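Local atomic coordinates of magnesium and cobalt efflux protein CorC (Neisseria meningitidis serogroup B, PDB entry 3OI8), a protein that probably plays a role in magnesium and cobalt transport and, through the paired CBS domains present in this fragment, binds adenosine. Residues N10-A15 and E19-D24; S48-L53 and E79-V84; L94-M97 and Q102-L105. All coordinates share one frame; numbering follows the deposited sequence.

Contact 1. Residues N10-A15 and E19-D24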
ATOM      1  N   ASN A  10      -3.767  14.705 -25.994  1.00 37.34           N
ATOM      2  CA  ASN A  10      -4.173  16.004 -26.548  1.00 43.69           C
ATOM      3  C   ASN A  10      -5.521  16.435 -25.995  1.00 46.46           C
ATOM      4  O   ASN A  10      -5.712  17.584 -25.579  1.00 45.76           O
ATOM      5  CB  ASN A  10      -4.256  15.962 -28.087  1.00 38.22           C
ATOM      6  CG  ASN A  10      -2.902  15.844 -28.739  1.00 51.47           C
ATOM      7  OD1 ASN A  10      -1.867  15.953 -28.077  1.00 53.17           O
ATOM      8  ND2 ASN A  10      -2.896  15.614 -30.052  1.00 55.88           N
ATOM      9  N   LEU A  11      -6.464  15.503 -26.021  1.00 47.45           N
ATOM     10  CA  LEU A  11      -7.808  15.731 -25.508  1.00 46.80           C
ATOM     11  C   LEU A  11      -7.755  16.233 -24.058  1.00 45.05           C
ATOM     12  O   LEU A  11      -8.393  17.217 -23.701  1.00 49.01           O
ATOM     13  CB  LEU A  11      -8.575  14.414 -25.562  1.00 64.70           C
ATOM     14  CG  LEU A  11     -10.010  14.389 -25.055  1.00 74.16           C
ATOM     15  CD1 LEU A  11     -10.929  14.632 -26.230  1.00 74.06           C
ATOM     16  CD2 LEU A  11     -10.316  13.048 -24.390  1.00 67.73           C
ATOM     17  N   LEU A  12      -6.970  15.556 -23.230  1.00 40.50           N
ATOM     18  CA  LEU A  12      -6.874  15.919 -21.822  1.00 43.06           C
ATOM     19  C   LEU A  12      -6.086  17.211 -21.585  1.00 44.67           C
ATOM     20  O   LEU A  12      -6.477  18.032 -20.750  1.00 42.39           O
ATOM     21  CB  LEU A  12      -6.268  14.777 -21.022  1.00 29.45           C
ATOM     22  CG  LEU A  12      -7.119  13.502 -21.027  1.00 38.27           C
ATOM     23  CD1 LEU A  12      -6.319  12.337 -20.483  1.00 39.09           C
ATOM     24  CD2 LEU A  12      -8.431  13.684 -20.270  1.00 33.75           C
ATOM     25  N   ARG A  13      -4.972  17.371 -22.298  1.00 43.57           N
ATOM     26  CA  ARG A  13      -4.184  18.593 -22.200  1.00 44.02           C
ATOM     27  C   ARG A  13      -5.040  19.777 -22.617  1.00 49.65           C
ATOM     28  O   ARG A  13      -4.905  20.885 -22.075  1.00 47.71           O
ATOM     29  CB  ARG A  13      -2.925  18.507 -23.059  1.00 48.56           C
ATOM     30  CG  ARG A  13      -1.701  18.159 -22.251  1.00 50.75           C
ATOM     31  CD  ARG A  13      -0.657  17.445 -23.069  1.00 52.52           C
ATOM     32  NE  ARG A  13       0.148  16.584 -22.206  1.00 61.55           N
ATOM     33  CZ  ARG A  13       1.235  15.927 -22.598  1.00 65.19           C
ATOM     34  NH1 ARG A  13       1.661  16.038 -23.850  1.00 60.41           N
ATOM     35  NH2 ARG A  13       1.898  15.167 -21.733  1.00 62.00           N
ATOM     36  N   GLN A  14      -5.939  19.526 -23.564  1.00 50.15           N
ATOM     37  CA  GLN A  14      -6.879  20.544 -24.018  1.00 51.49           C
ATOM     38  C   GLN A  14      -7.822  20.960 -22.893  1.00 47.09           C
ATOM     39  O   GLN A  14      -8.011  22.152 -22.639  1.00 56.43           O
ATOM     40  CB  GLN A  14      -7.691  20.034 -25.211  1.00 66.39           C
ATOM     41  CG  GLN A  14      -8.596  21.087 -25.835  1.00 82.88           C
ATOM     42  CD  GLN A  14      -9.955  20.539 -26.236  1.00 90.10           C
ATOM     43  OE1 GLN A  14     -10.815  20.298 -25.384  1.00 94.68           O
ATOM     44  NE2 GLN A  14     -10.158  20.345 -27.536  1.00 86.25           N
ATOM     45  N   ALA A  15      -8.418  19.982 -22.212  1.00 44.76           N
ATOM     46  CA  ALA A  15      -9.379  20.289 -21.151  1.00 44.15           C
ATOM     47  C   ALA A  15      -8.704  21.092 -20.043  1.00 47.52           C
ATOM     48  O   ALA A  15      -9.256  22.083 -19.549  1.00 47.26           O
ATOM     49  CB  ALA A  15     -10.003  19.020 -20.602  1.00 44.40           C
ATOM     50  N   GLU A  19      -9.287  24.787 -18.577  1.00 58.74           N
ATOM     51  CA  GLU A  19      -9.560  24.808 -17.139  1.00 65.05           C
ATOM     52  C   GLU A  19     -10.710  23.904 -16.660  1.00 64.11           C
ATOM     53  O   GLU A  19     -11.309  24.155 -15.613  1.00 65.57           O
ATOM     54  CB  GLU A  19      -9.749  26.252 -16.652  1.00 73.17           C
ATOM     55  CG  GLU A  19      -8.483  27.096 -16.791  1.00 89.13           C
ATOM     56  CD  GLU A  19      -8.633  28.511 -16.249  1.00106.14           C
ATOM     57  OE1 GLU A  19      -9.773  29.025 -16.202  1.00111.98           O
ATOM     58  OE2 GLU A  19      -7.599  29.110 -15.877  1.00108.52           O
ATOM     59  N   VAL A  20     -11.004  22.852 -17.421  1.00 53.54           N
ATOM     60  CA  VAL A  20     -11.968  21.841 -16.993  1.00 52.09           C
ATOM     61  C   VAL A  20     -11.503  21.115 -15.720  1.00 50.13           C
ATOM     62  O   VAL A  20     -12.324  20.648 -14.923  1.00 51.27           O
ATOM     63  CB  VAL A  20     -12.218  20.797 -18.090  1.00 60.73           C
ATOM     64  CG1 VAL A  20     -13.172  19.715 -17.588  1.00 59.53           C
ATOM     65  CG2 VAL A  20     -12.754  21.463 -19.349  1.00 63.74           C
ATOM     66  N   PHE A  21     -10.186  21.009 -15.545  1.00 43.39           N
ATOM     67  CA  PHE A  21      -9.594  20.516 -14.296  1.00 40.02           C
ATOM     68  C   PHE A  21      -8.175  21.074 -14.199  1.00 43.57           C
ATOM     69  O   PHE A  21      -7.669  21.633 -15.168  1.00 43.40           O
ATOM     70  CB  PHE A  21      -9.613  18.980 -14.218  1.00 39.29           C
ATOM     71  CG  PHE A  21      -9.120  18.291 -15.471  1.00 39.43           C
ATOM     72  CD1 PHE A  21     -10.010  17.674 -16.346  1.00 41.20           C
ATOM     73  CD2 PHE A  21      -7.769  18.254 -15.772  1.00 42.56           C
ATOM     74  CE1 PHE A  21      -9.555  17.029 -17.516  1.00 32.68           C
ATOM     75  CE2 PHE A  21      -7.311  17.613 -16.937  1.00 43.31           C
ATOM     76  CZ  PHE A  21      -8.215  17.005 -17.801  1.00 31.53           C
ATOM     77  N   ASP A  22      -7.528  20.926 -13.049  1.00 40.01           N
ATOM     78  CA  ASP A  22      -6.272  21.640 -12.807  1.00 45.08           C
ATOM     79  C   ASP A  22      -5.013  20.836 -13.140  1.00 51.77           C
ATOM     80  O   ASP A  22      -5.086  19.655 -13.485  1.00 50.08           O
ATOM     81  CB  ASP A  22      -6.211  22.178 -11.365  1.00 51.34           C
ATOM     82  CG  ASP A  22      -5.967  21.084 -10.332  1.00 60.94           C
ATOM     83  OD1 ASP A  22      -5.945  19.888 -10.700  1.00 59.52           O
ATOM     84  OD2 ASP A  22      -5.800  21.426  -9.140  1.00 65.43           O
ATOM     85  N   ALA A  23      -3.860  21.490 -13.028  1.00 50.00           N
ATOM     86  CA  ALA A  23      -2.590  20.871 -13.393  1.00 57.18           C
ATOM     87  C   ALA A  23      -2.372  19.528 -12.694  1.00 52.76           C
ATOM     88  O   ALA A  23      -1.972  18.555 -13.325  1.00 50.60           O
ATOM     89  CB  ALA A  23      -1.434  21.820 -13.104  1.00 63.00           C
ATOM     90  N   ASP A  24      -2.632  19.479 -11.390  1.00 55.10           N
ATOM     91  CA  ASP A  24      -2.458  18.245 -10.626  1.00 57.84           C
ATOM     92  C   ASP A  24      -3.324  17.096 -11.143  1.00 50.34           C
ATOM     93  O   ASP A  24      -2.868  15.960 -11.230  1.00 43.44           O
ATOM     94  CB  ASP A  24      -2.733  18.480  -9.140  1.00 69.40           C
ATOM     95  CG  ASP A  24      -1.670  19.338  -8.480  1.00 85.85           C
ATOM     96  OD1 ASP A  24      -0.700  19.724  -9.172  1.00 94.89           O
ATOM     97  OD2 ASP A  24      -1.804  19.624  -7.271  1.00 87.20           O
TER
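Ala15 and Val20 are joined by the one hydrogen bond between 10-15 and 19-24: Val20 N donates to Ala15 O over 2.9 Å with an N-H...O angle of 156°. It belongs to the Schellman motif that ends helix 5-17. Glu19, with positive phi (58°), is the C-prime residue of that motif; its own N reaches His16 O, the second bond.

The apolar contacts gather on the Ala15 methyl. Ala15 CB lies 3.8 Å from Val20 CB and 3.7 Å from Phe21 CE1, so one methyl touches both the valine and the ring, the latter obliquely. Phe21 CG sits between the backbone N and the carbonyl carbon (chi1 47°), which turns the ring back toward the last turns of helix 5-17; Phe21 CZ comes 3.6 Å from Leu12 O and 4.1 Å from Leu12 CD2.

In the N-terminal region of the protein, the segments form the turn of a helical hairpin between helices 5-17 and 23-35, with Asp22 as N-cap of the second helix. Leu12 and Phe21 both pack on Leu29 of helix 23-35, while Ala15 meets Val8 of the second subunit.

Contact 2. Residues S48-L53 and E79-V84. With ADN (adenosine), chain C.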
ATOM      1  N   SER A  48      16.931 -13.384  -8.882  1.00 25.41           N
ATOM      2  CA  SER A  48      18.236 -13.377  -8.238  1.00 33.68           C
ATOM      3  C   SER A  48      18.396 -12.252  -7.208  1.00 36.69           C
ATOM      4  O   SER A  48      19.383 -12.217  -6.485  1.00 37.50           O
ATOM      5  CB  SER A  48      19.366 -13.348  -9.282  1.00 39.06           C
ATOM      6  OG  SER A  48      19.072 -12.450 -10.344  1.00 39.82           O
ATOM      7  N   ARG A  49      17.418 -11.351  -7.124  1.00 32.66           N
ATOM      8  CA  ARG A  49      17.501 -10.220  -6.189  1.00 30.65           C
ATOM      9  C   ARG A  49      16.454 -10.228  -5.066  1.00 36.39           C
ATOM     10  O   ARG A  49      16.458  -9.345  -4.199  1.00 42.52           O
ATOM     11  CB  ARG A  49      17.412  -8.892  -6.949  1.00 28.40           C
ATOM     12  CG  ARG A  49      18.568  -8.664  -7.905  1.00 37.57           C
ATOM     13  CD  ARG A  49      18.431  -7.340  -8.647  1.00 41.08           C
ATOM     14  NE  ARG A  49      19.491  -7.179  -9.642  1.00 51.40           N
ATOM     15  CZ  ARG A  49      19.582  -6.152 -10.482  1.00 57.65           C
ATOM     16  NH1 ARG A  49      18.673  -5.183 -10.457  1.00 59.66           N
ATOM     17  NH2 ARG A  49      20.582  -6.098 -11.350  1.00 51.91           N
HETATM   18  N   MSE A  50      15.549 -11.201  -5.076  1.00 22.83           N
HETATM   19  CA  MSE A  50      14.532 -11.250  -4.026  1.00 25.60           C
HETATM   20  C   MSE A  50      15.160 -11.622  -2.691  1.00 33.58           C
HETATM   21  O   MSE A  50      16.086 -12.429  -2.649  1.00 25.86           O
HETATM   22  CB  MSE A  50      13.493 -12.315  -4.340  1.00 28.98           C
HETATM   23  CG  MSE A  50      12.888 -12.231  -5.700  1.00 28.67           C
HETATM   24 SE   MSE A  50      11.664 -13.717  -5.867  0.63 30.93          SE
HETATM   25  CE  MSE A  50      12.919 -15.186  -5.654  1.00 44.13           C
ATOM     26  N   ASN A  51      14.640 -11.062  -1.600  1.00 31.29           N
ATOM     27  CA  ASN A  51      15.029 -11.496  -0.265  1.00 33.51           C
ATOM     28  C   ASN A  51      14.043 -12.554   0.207  1.00 33.89           C
ATOM     29  O   ASN A  51      12.857 -12.255   0.372  1.00 32.67           O
ATOM     30  CB  ASN A  51      15.042 -10.316   0.720  1.00 34.48           C
ATOM     31  CG  ASN A  51      16.162  -9.328   0.440  1.00 45.28           C
ATOM     32  OD1 ASN A  51      15.937  -8.120   0.413  1.00 49.72           O
ATOM     33  ND2 ASN A  51      17.375  -9.839   0.233  1.00 44.66           N
ATOM     34  N   VAL A  52      14.523 -13.784   0.410  1.00 26.27           N
ATOM     35  CA  VAL A  52      13.643 -14.896   0.785  1.00 25.19           C
ATOM     36  C   VAL A  52      14.016 -15.516   2.140  1.00 27.17           C
ATOM     37  O   VAL A  52      15.112 -15.290   2.661  1.00 23.88           O
ATOM     38  CB  VAL A  52      13.673 -16.010  -0.283  1.00 23.45           C
ATOM     39  CG1 VAL A  52      13.233 -15.465  -1.646  1.00 23.64           C
ATOM     40  CG2 VAL A  52      15.081 -16.620  -0.378  1.00 26.00           C
ATOM     41  N   LEU A  53      13.110 -16.320   2.694  1.00 19.05           N
ATOM     42  CA  LEU A  53      13.397 -17.061   3.928  1.00 23.55           C
ATOM     43  C   LEU A  53      13.402 -18.555   3.639  1.00 22.48           C
ATOM     44  O   LEU A  53      12.586 -19.028   2.842  1.00 20.88           O
ATOM     45  CB  LEU A  53      12.321 -16.765   4.977  1.00 22.97           C
ATOM     46  CG  LEU A  53      12.146 -15.280   5.332  1.00 30.54           C
ATOM     47  CD1 LEU A  53      10.946 -15.103   6.247  1.00 27.57           C
ATOM     48  CD2 LEU A  53      13.411 -14.739   5.982  1.00 32.71           C
ATOM     49  N   GLU A  79      13.857 -25.887  -1.618  1.00 25.06           N
ATOM     50  CA  GLU A  79      15.218 -26.204  -2.057  1.00 36.11           C
ATOM     51  C   GLU A  79      15.954 -25.004  -2.645  1.00 38.90           C
ATOM     52  O   GLU A  79      17.169 -24.867  -2.487  1.00 39.67           O
ATOM     53  CB  GLU A  79      15.213 -27.340  -3.081  1.00 47.54           C
ATOM     54  CG  GLU A  79      16.594 -27.610  -3.644  1.00 64.51           C
ATOM     55  CD  GLU A  79      16.587 -28.593  -4.796  1.00 78.21           C
ATOM     56  OE1 GLU A  79      17.609 -29.299  -4.977  1.00 75.75           O
ATOM     57  OE2 GLU A  79      15.566 -28.655  -5.516  1.00 83.76           O
ATOM     58  N   ASP A  80      15.210 -24.154  -3.345  1.00 33.21           N
ATOM     59  CA  ASP A  80      15.761 -22.963  -3.977  1.00 27.35           C
ATOM     60  C   ASP A  80      14.600 -22.057  -4.389  1.00 27.31           C
ATOM     61  O   ASP A  80      13.430 -22.330  -4.077  1.00 22.44           O
ATOM     62  CB  ASP A  80      16.646 -23.317  -5.188  1.00 25.88           C
ATOM     63  CG  ASP A  80      15.901 -24.093  -6.255  1.00 35.26           C
ATOM     64  OD1 ASP A  80      14.658 -23.976  -6.330  1.00 28.85           O
ATOM     65  OD2 ASP A  80      16.561 -24.820  -7.033  1.00 48.36           O
ATOM     66  N   LYS A  81      14.914 -20.984  -5.095  1.00 23.56           N
ATOM     67  CA  LYS A  81      13.896 -19.970  -5.358  1.00 28.33           C
ATOM     68  C   LYS A  81      12.848 -20.422  -6.368  1.00 29.70           C
ATOM     69  O   LYS A  81      11.831 -19.750  -6.558  1.00 23.79           O
ATOM     70  CB  LYS A  81      14.543 -18.654  -5.778  1.00 31.86           C
ATOM     71  CG  LYS A  81      15.375 -18.033  -4.682  1.00 36.30           C
ATOM     72  CD  LYS A  81      15.999 -16.723  -5.124  1.00 34.42           C
ATOM     73  CE  LYS A  81      16.729 -16.072  -3.962  1.00 33.81           C
ATOM     74  NZ  LYS A  81      17.491 -14.896  -4.443  1.00 45.02           N
ATOM     75  N   ASP A  82      13.090 -21.561  -7.014  1.00 23.79           N
ATOM     76  CA  ASP A  82      12.084 -22.145  -7.904  1.00 25.24           C
ATOM     77  C   ASP A  82      11.073 -23.010  -7.142  1.00 31.03           C
ATOM     78  O   ASP A  82      10.148 -23.583  -7.727  1.00 23.42           O
ATOM     79  CB  ASP A  82      12.768 -22.916  -9.046  1.00 30.15           C
ATOM     80  CG  ASP A  82      13.418 -21.973 -10.045  1.00 33.18           C
ATOM     81  OD1 ASP A  82      12.799 -20.919 -10.327  1.00 27.85           O
ATOM     82  OD2 ASP A  82      14.542 -22.250 -10.513  1.00 30.21           O
ATOM     83  N   GLU A  83      11.251 -23.100  -5.828  1.00 16.69           N
ATOM     84  CA  GLU A  83      10.272 -23.783  -4.997  1.00 16.41           C
ATOM     85  C   GLU A  83       9.743 -22.834  -3.916  1.00 17.88           C
ATOM     86  O   GLU A  83      10.206 -22.876  -2.781  1.00 22.03           O
ATOM     87  CB  GLU A  83      10.875 -25.063  -4.367  1.00 21.31           C
ATOM     88  CG  GLU A  83       9.824 -25.865  -3.610  1.00 32.52           C
ATOM     89  CD  GLU A  83      10.343 -27.144  -2.954  1.00 38.79           C
ATOM     90  OE1 GLU A  83      11.573 -27.307  -2.785  1.00 29.15           O
ATOM     91  OE2 GLU A  83       9.492 -27.988  -2.598  1.00 45.56           O
ATOM     92  N   VAL A  84       8.803 -21.959  -4.276  1.00 19.45           N
ATOM     93  CA  VAL A  84       8.249 -21.012  -3.307  1.00 17.44           C
ATOM     94  C   VAL A  84       7.090 -21.698  -2.603  1.00 18.45           C
ATOM     95  O   VAL A  84       6.174 -22.194  -3.251  1.00 29.80           O
ATOM     96  CB  VAL A  84       7.763 -19.681  -3.965  1.00 19.02           C
ATOM     97  CG1 VAL A  84       7.086 -18.767  -2.900  1.00 18.58           C
ATOM     98  CG2 VAL A  84       8.903 -18.943  -4.633  1.00 19.73           C
TER
HETATM   99  O5' ADN C   2      10.694  -2.922   1.090  1.00 77.59           O
HETATM  100  C5' ADN C   2      11.057  -1.716   0.468  1.00 77.88           C
HETATM  101  C4' ADN C   2      11.209  -1.932  -1.069  1.00 84.07           C
HETATM  102  O4' ADN C   2      11.997  -3.131  -1.334  1.00 82.79           O
HETATM  103  C3' ADN C   2       9.833  -2.114  -1.745  1.00 85.97           C
HETATM  104  O3' ADN C   2       9.462  -0.928  -2.392  1.00 88.85           O
HETATM  105  C2' ADN C   2      10.036  -3.223  -2.748  1.00 83.67           C
HETATM  106  O2' ADN C   2      10.383  -2.687  -4.005  1.00 85.15           O
HETATM  107  C1' ADN C   2      11.239  -4.009  -2.226  1.00 79.19           C
HETATM  108  N9  ADN C   2      10.832  -5.219  -1.514  1.00 68.45           N
HETATM  109  C8  ADN C   2       9.693  -5.369  -0.516  1.00 61.71           C
HETATM  110  N7  ADN C   2       9.710  -6.791  -0.022  1.00 58.33           N
HETATM  111  C5  ADN C   2      10.875  -7.517  -0.716  1.00 59.85           C
HETATM  112  C6  ADN C   2      11.404  -8.980  -0.614  1.00 46.99           C
HETATM  113  N6  ADN C   2      10.769  -9.915   0.315  1.00 29.86           N
HETATM  114  N1  ADN C   2      12.553  -9.391  -1.411  1.00 48.94           N
HETATM  115  C2  ADN C   2      13.246  -8.405  -2.339  1.00 52.25           C
HETATM  116  N3  ADN C   2      12.731  -6.967  -2.437  1.00 55.88           N
HETATM  117  C4  ADN C   2      11.560  -6.547  -1.627  1.00 63.11           C
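The adenosine pocket of this CBS pair is lined in part by the loop 48-53, through Arg49, Met50 and Asn51, and the turn 79-84 packs against it. The loop reads the adenine through its backbone: Asn51 N donates to N1 of adenosine at 2.7 Å (159°), and N6 of adenosine returns a bond to Asn51 O at 3.1 Å. This two-point pairing recognises the base edge that carries the amino group. Met50 CA lies 3.5 Å from C2 of adenosine.

Across the two segments, Lys81 carries the contact. Its chain is extended beyond CG, every later torsion near 180°, and so spans from the turn to the loop. Lys81 NZ makes a weak hydrogen bond of 3.4 Å to Met50 O and a further hydrogen bond to Arg47 O, so the ammonium is held by backbone carbonyls. The aliphatic part runs past selenomethionine Met50 in the opposite sense; a bend at chi3 (-61°) brings Met50 CE to 3.5 Å from Lys81 CD, a tight approach. On Val52, CG2 touches Lys81 CE at 4.0 Å. Within 79-84, a type I turn from Asp80 to Glu83 combines with an Asx turn, Asp82 N to Asp80 OD1.

The loop links strands 45-46 and 53-54, and the turn links strands 73-77 and 84-89. Met50 packs on Thr145 and Leu148 of strand 145-150, whereas Val52 lies on Pro75 and Ile77 of strand 73-77.

Contact 3. Residues L94-M97 and Q102-L105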
ATOM      1  N   LEU A  94       4.938 -11.769  15.268  1.00 27.43           N
ATOM      2  CA  LEU A  94       4.679 -11.247  16.607  1.00 23.24           C
ATOM      3  C   LEU A  94       3.820 -12.221  17.408  1.00 26.26           C
ATOM      4  O   LEU A  94       3.719 -12.118  18.629  1.00 27.28           O
ATOM      5  CB  LEU A  94       3.984  -9.893  16.531  1.00 26.26           C
ATOM      6  CG  LEU A  94       4.788  -8.732  15.950  1.00 24.83           C
ATOM      7  CD1 LEU A  94       3.884  -7.521  15.814  1.00 31.41           C
ATOM      8  CD2 LEU A  94       5.994  -8.417  16.823  1.00 27.03           C
ATOM      9  N   LYS A  95       3.180 -13.153  16.713  1.00 21.45           N
ATOM     10  CA  LYS A  95       2.408 -14.191  17.390  1.00 27.05           C
ATOM     11  C   LYS A  95       3.303 -15.007  18.323  1.00 22.56           C
ATOM     12  O   LYS A  95       2.819 -15.702  19.216  1.00 27.80           O
ATOM     13  CB  LYS A  95       1.734 -15.117  16.364  1.00 26.07           C
ATOM     14  CG  LYS A  95       0.712 -14.415  15.468  1.00 46.89           C
ATOM     15  CD  LYS A  95       0.102 -15.371  14.444  1.00 55.92           C
ATOM     16  CE  LYS A  95      -0.706 -14.627  13.381  1.00 62.42           C
ATOM     17  NZ  LYS A  95      -0.949 -15.455  12.150  1.00 61.89           N
ATOM     18  N   TYR A  96       4.613 -14.935  18.106  1.00 24.75           N
ATOM     19  CA  TYR A  96       5.539 -15.751  18.882  1.00 25.41           C
ATOM     20  C   TYR A  96       6.416 -14.900  19.789  1.00 25.45           C
ATOM     21  O   TYR A  96       7.460 -15.346  20.243  1.00 26.13           O
ATOM     22  CB  TYR A  96       6.404 -16.615  17.960  1.00 19.84           C
ATOM     23  CG  TYR A  96       5.627 -17.706  17.282  1.00 18.65           C
ATOM     24  CD1 TYR A  96       5.130 -18.782  18.010  1.00 19.35           C
ATOM     25  CD2 TYR A  96       5.387 -17.666  15.909  1.00 23.71           C
ATOM     26  CE1 TYR A  96       4.411 -19.788  17.388  1.00 18.25           C
ATOM     27  CE2 TYR A  96       4.665 -18.660  15.280  1.00 22.02           C
ATOM     28  CZ  TYR A  96       4.186 -19.722  16.023  1.00 31.14           C
ATOM     29  OH  TYR A  96       3.479 -20.726  15.397  1.00 32.10           O
HETATM   30  N   MSE A  97       5.983 -13.671  20.042  1.00 29.21           N
HETATM   31  CA  MSE A  97       6.743 -12.743  20.867  1.00 30.96           C
HETATM   32  C   MSE A  97       7.062 -13.337  22.238  1.00 33.98           C
HETATM   33  O   MSE A  97       8.180 -13.207  22.739  1.00 43.00           O
HETATM   34  CB  MSE A  97       5.951 -11.447  21.030  1.00 39.90           C
HETATM   35  CG  MSE A  97       6.450 -10.511  22.122  1.00 44.88           C
HETATM   36 SE   MSE A  97       7.692  -9.156  21.497  0.54 52.94          SE
HETATM   37  CE  MSE A  97       7.216  -9.151  19.589  1.00 23.72           C
ATOM     38  N   GLN A 102       7.852 -22.048  20.662  1.00 28.05           N
ATOM     39  CA  GLN A 102       6.763 -22.710  19.941  1.00 25.95           C
ATOM     40  C   GLN A 102       6.697 -22.348  18.443  1.00 23.77           C
ATOM     41  O   GLN A 102       5.808 -22.810  17.739  1.00 26.02           O
ATOM     42  CB  GLN A 102       5.413 -22.444  20.617  1.00 28.31           C
ATOM     43  CG  GLN A 102       5.250 -23.137  21.972  1.00 36.70           C
ATOM     44  CD  GLN A 102       3.888 -22.881  22.590  1.00 32.43           C
ATOM     45  OE1 GLN A 102       3.485 -21.736  22.755  1.00 34.83           O
ATOM     46  NE2 GLN A 102       3.167 -23.947  22.921  1.00 36.75           N
ATOM     47  N   PHE A 103       7.654 -21.557  17.960  1.00 26.19           N
ATOM     48  CA  PHE A 103       7.678 -21.149  16.553  1.00 26.13           C
ATOM     49  C   PHE A 103       7.461 -22.319  15.612  1.00 28.71           C
ATOM     50  O   PHE A 103       8.124 -23.361  15.721  1.00 22.12           O
ATOM     51  CB  PHE A 103       8.986 -20.432  16.200  1.00 24.43           C
ATOM     52  CG  PHE A 103       9.078 -20.005  14.752  1.00 24.55           C
ATOM     53  CD1 PHE A 103       8.186 -19.084  14.228  1.00 30.68           C
ATOM     54  CD2 PHE A 103      10.069 -20.516  13.917  1.00 25.80           C
ATOM     55  CE1 PHE A 103       8.276 -18.676  12.890  1.00 30.88           C
ATOM     56  CE2 PHE A 103      10.159 -20.118  12.579  1.00 23.48           C
ATOM     57  CZ  PHE A 103       9.262 -19.195  12.071  1.00 30.62           C
ATOM     58  N   HIS A 104       6.528 -22.137  14.679  1.00 22.56           N
ATOM     59  CA  HIS A 104       6.225 -23.160  13.683  1.00 18.65           C
ATOM     60  C   HIS A 104       5.880 -22.400  12.413  1.00 21.32           C
ATOM     61  O   HIS A 104       4.776 -21.888  12.269  1.00 19.64           O
ATOM     62  CB  HIS A 104       5.063 -24.051  14.152  1.00 26.53           C
ATOM     63  CG  HIS A 104       4.741 -25.184  13.223  1.00 37.17           C
ATOM     64  ND1 HIS A 104       5.594 -25.594  12.219  1.00 43.30           N
ATOM     65  CD2 HIS A 104       3.661 -26.001  13.155  1.00 35.76           C
ATOM     66  CE1 HIS A 104       5.051 -26.609  11.569  1.00 38.62           C
ATOM     67  NE2 HIS A 104       3.878 -26.874  12.116  1.00 42.17           N
ATOM     68  N   LEU A 105       6.845 -22.299  11.505  1.00 13.16           N
ATOM     69  CA  LEU A 105       6.695 -21.416  10.366  1.00 19.55           C
ATOM     70  C   LEU A 105       5.435 -21.763   9.568  1.00 19.84           C
ATOM     71  O   LEU A 105       4.709 -20.865   9.142  1.00 20.36           O
ATOM     72  CB  LEU A 105       7.942 -21.451   9.475  1.00 22.98           C
ATOM     73  CG  LEU A 105       7.939 -20.485   8.280  1.00 25.37           C
ATOM     74  CD1 LEU A 105       7.469 -19.093   8.718  1.00 32.69           C
ATOM     75  CD2 LEU A 105       9.335 -20.411   7.641  1.00 24.96           C
TER
HETATM   76  O   HOH W   1       2.623 -22.675  16.988  1.00 40.12           O
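Tyr96 lays one face of its ring over the backbone of Phe103. Phe103 CA stands 3.7 Å from the centroid of the Tyr96 ring and 13° off the normal, the geometry of a CH-pi contact made by a main-chain carbon. The same residue adds its side chain: the edge of the Phe103 ring is directed at the face of Tyr96 in an offset edge-to-face pair, with centroids 5.4 Å apart and planes at 84°. The touching atom is Phe103 CD1, which lies 3.6 Å from Tyr96 CD2. Phe103 CG is anti to the backbone N (chi1 179°), a torsion that swings the ring to the CD2 side of the tyrosine while the alpha carbon keeps its place over the ring centre. One residue therefore supplies both a backbone C-H and an aromatic edge to a single tyrosine.

CE1 and the hydroxyl of Tyr96 reach the residues that flank Phe103 in the chain. Tyr96 CE1 approaches Gln102 O obliquely at 3.3 Å, and Tyr96 OH lies 3.9 Å from His104 CB. A water in the plane of the tyrosine ring, at its edge, is hydrogen-bonded to Tyr96 OH at 2.7 Å and donates a longer bond to Gln102 O at 3.3 Å, so the phenol is tied to the backbone of 102-105 through solvent. The amide of Gln102 is engaged within its own loop, where OE1 bonds to Asn99 ND2.

Both segments belong to the connection between strand 84-89 and helix 105-108, and 94-97 is part of the first CBS domain. Leu94 and selenomethionine Met97 pack on Leu94 and Tyr96 of the second subunit. Tyr96 and Phe103 both pack against Ile108 of helix 105-108 and Ile59 of helix 59-69, Phe103 also reaching Ile62.

Contacts 1 and 3 are both local, each joining segments four or five residues apart in sequence, but contact 1 is mostly buried and contact 3 only partly so. Contact 2 is partly buried too, yet it brings together loops 26 residues apart and is the one that includes residues of the adenosine pocket. Their chemistry differs accordingly: a helix-ending backbone bond with aliphatic and aromatic packing in contact 1, a lysine reaching carbonyls in contact 2, and aromatic stacking with a water bridge in contact 3. Contacts 1 and 3 both touch the second subunit; contact 2 does not. Contacts 2 and 3 approach to about 5 Å between nearest atoms, and helix 59-69 packs against both.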